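Local structure of hypothetical glycoside hydrolase (Parabacteroides distasonis, 3TAW) at residues Glu18-Thr21 against Gly22-Pro25. The protein is of unknown function but is probably a carbohydrate-active protein of a clan characterised by five-bladed beta-propeller folds. Sequence-based numbering, arbitrary orientation.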
ATOM      1  N   GLU A  18      10.315   1.593 -15.650  1.00 17.80           N
ATOM      2  CA  GLU A  18      10.510   0.504 -16.601  1.00 19.22           C
ATOM      3  C   GLU A  18      10.698  -0.783 -15.820  1.00 17.48           C
ATOM      4  O   GLU A  18      11.433  -0.821 -14.837  1.00 17.09           O
ATOM      5  CB  GLU A  18      11.750   0.730 -17.464  1.00 21.96           C
ATOM      6  CG  GLU A  18      11.812   2.095 -18.100  1.00 25.01           C
ATOM      7  CD  GLU A  18      12.897   2.222 -19.147  1.00 28.87           C
ATOM      8  OE1 GLU A  18      13.736   1.306 -19.284  1.00 32.73           O
ATOM      9  OE2 GLU A  18      12.889   3.246 -19.856  1.00 34.89           O
ATOM     10  N   ARG A  19      10.021  -1.835 -16.256  1.00 16.82           N
ATOM     11  CA  ARG A  19      10.279  -3.175 -15.732  1.00 16.56           C
ATOM     12  C   ARG A  19      11.658  -3.627 -16.205  1.00 17.18           C
ATOM     13  O   ARG A  19      11.910  -3.647 -17.401  1.00 17.32           O
ATOM     14  CB  ARG A  19       9.243  -4.159 -16.276  1.00 16.77           C
ATOM     15  CG  ARG A  19       7.808  -3.849 -15.892  1.00 16.20           C
ATOM     16  CD  ARG A  19       6.838  -4.549 -16.839  1.00 16.49           C
ATOM     17  NE  ARG A  19       5.434  -4.394 -16.454  1.00 15.99           N
ATOM     18  CZ  ARG A  19       4.700  -3.318 -16.715  1.00 16.71           C
ATOM     19  NH1 ARG A  19       5.216  -2.280 -17.367  1.00 16.97           N
ATOM     20  NH2 ARG A  19       3.431  -3.265 -16.340  1.00 16.37           N
ATOM     21  N   PRO A  20      12.560  -4.004 -15.290  1.00 17.26           N
ATOM     22  CA  PRO A  20      13.860  -4.493 -15.789  1.00 18.34           C
ATOM     23  C   PRO A  20      13.659  -5.748 -16.593  1.00 19.01           C
ATOM     24  O   PRO A  20      12.881  -6.615 -16.188  1.00 18.16           O
ATOM     25  CB  PRO A  20      14.649  -4.790 -14.499  1.00 18.15           C
ATOM     26  CG  PRO A  20      13.946  -3.977 -13.437  1.00 17.43           C
ATOM     27  CD  PRO A  20      12.490  -4.028 -13.816  1.00 17.21           C
ATOM     28  N   THR A  21      14.356  -5.852 -17.723  1.00 20.54           N
ATOM     29  CA  THR A  21      14.100  -6.921 -18.689  1.00 21.75           C
ATOM     30  C   THR A  21      14.214  -8.316 -18.061  1.00 21.28           C
ATOM     31  O   THR A  21      15.244  -8.671 -17.483  1.00 20.37           O
ATOM     32  CB  THR A  21      15.056  -6.806 -19.904  1.00 22.91           C
ATOM     33  OG1 THR A  21      15.031  -5.453 -20.424  1.00 24.38           O
ATOM     34  CG2 THR A  21      14.651  -7.790 -21.015  1.00 24.65           C
ATOM     35  N   GLY A  22      13.134  -9.088 -18.167  1.00 21.75           N
ATOM     36  CA  GLY A  22      13.135 -10.495 -17.779  1.00 21.53           C
ATOM     37  C   GLY A  22      13.168 -10.855 -16.309  1.00 21.17           C
ATOM     38  O   GLY A  22      13.199 -12.039 -16.001  1.00 23.35           O
ATOM     39  N   VAL A  23      13.120  -9.877 -15.398  1.00 19.58           N
ATOM     40  CA  VAL A  23      13.284 -10.150 -13.958  1.00 18.69           C
ATOM     41  C   VAL A  23      11.987 -10.464 -13.208  1.00 17.83           C
ATOM     42  O   VAL A  23      12.011 -11.130 -12.159  1.00 18.44           O
ATOM     43  CB  VAL A  23      14.004  -9.000 -13.200  1.00 18.48           C
ATOM     44  CG1 VAL A  23      15.286  -8.610 -13.901  1.00 19.08           C
ATOM     45  CG2 VAL A  23      13.097  -7.781 -12.986  1.00 17.39           C
ATOM     46  N   ASN A  24      10.869  -9.944 -13.698  1.00 17.06           N
ATOM     47  CA  ASN A  24       9.616 -10.083 -12.965  1.00 16.56           C
ATOM     48  C   ASN A  24       8.924 -11.395 -13.247  1.00 16.82           C
ATOM     49  O   ASN A  24       9.072 -11.955 -14.345  1.00 17.46           O
ATOM     50  CB  ASN A  24       8.660  -8.938 -13.277  1.00 15.92           C
ATOM     51  CG  ASN A  24       9.070  -7.637 -12.618  1.00 14.99           C
ATOM     52  OD1 ASN A  24       9.587  -7.633 -11.518  1.00 14.41           O
ATOM     53  ND2 ASN A  24       8.779  -6.523 -13.274  1.00 14.74           N
ATOM     54  N   PRO A  25       8.168 -11.901 -12.256  1.00 16.66           N
ATOM     55  CA  PRO A  25       8.010 -11.371 -10.908  1.00 15.91           C
ATOM     56  C   PRO A  25       9.199 -11.671 -10.003  1.00 15.46           C
ATOM     57  O   PRO A  25       9.868 -12.699 -10.180  1.00 15.66           O
ATOM     58  CB  PRO A  25       6.781 -12.114 -10.375  1.00 16.27           C
ATOM     59  CG  PRO A  25       6.688 -13.362 -11.183  1.00 17.08           C
ATOM     60  CD  PRO A  25       7.443 -13.167 -12.449  1.00 17.13           C
TER
HETATM   61  O   HOH W   1      10.434  -7.937 -15.899  1.00 19.49           O
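Pro20 and Val23 meet at the two ends of a tight turn, a local surface contact in the loop that precedes strand 33-36. The turn is type II: Thr21 and Gly22 occupy its corners, Gly22 with the positive phi (73°) that favours glycine there. Val23 N reaches back to Pro20 O at 3.4 Å, almost straight at 171° but long, so this closing bond is weak. Pro20 O also accepts from a water at 2.8 Å, and the same water accepts from Asn24 N at 3.0 Å, extending the link one residue beyond the turn. On the apolar side, a chi1 of -51° sets Val23 CG2 between its own backbone N and carbonyl carbon, where it meets Pro20 O (3.4 Å) and Pro20 CB (3.7 Å), the two side chains crossing at about a right angle. The fold is probably a five-bladed beta-propeller, and this N-terminal loop packs on strand 344-350, where Pro20 touches Val347 and Val349. Arg19 and Asn24 also cross nearly perpendicularly, with Asn24 ND2 3.8 Å from Arg19 CB. Their polar ends are engaged with other parts of the chain: ND2 donates to Val347 O, while the arginine chain, extended from CG to NE, carries NH2 to a salt bridge with Glu312 OE1.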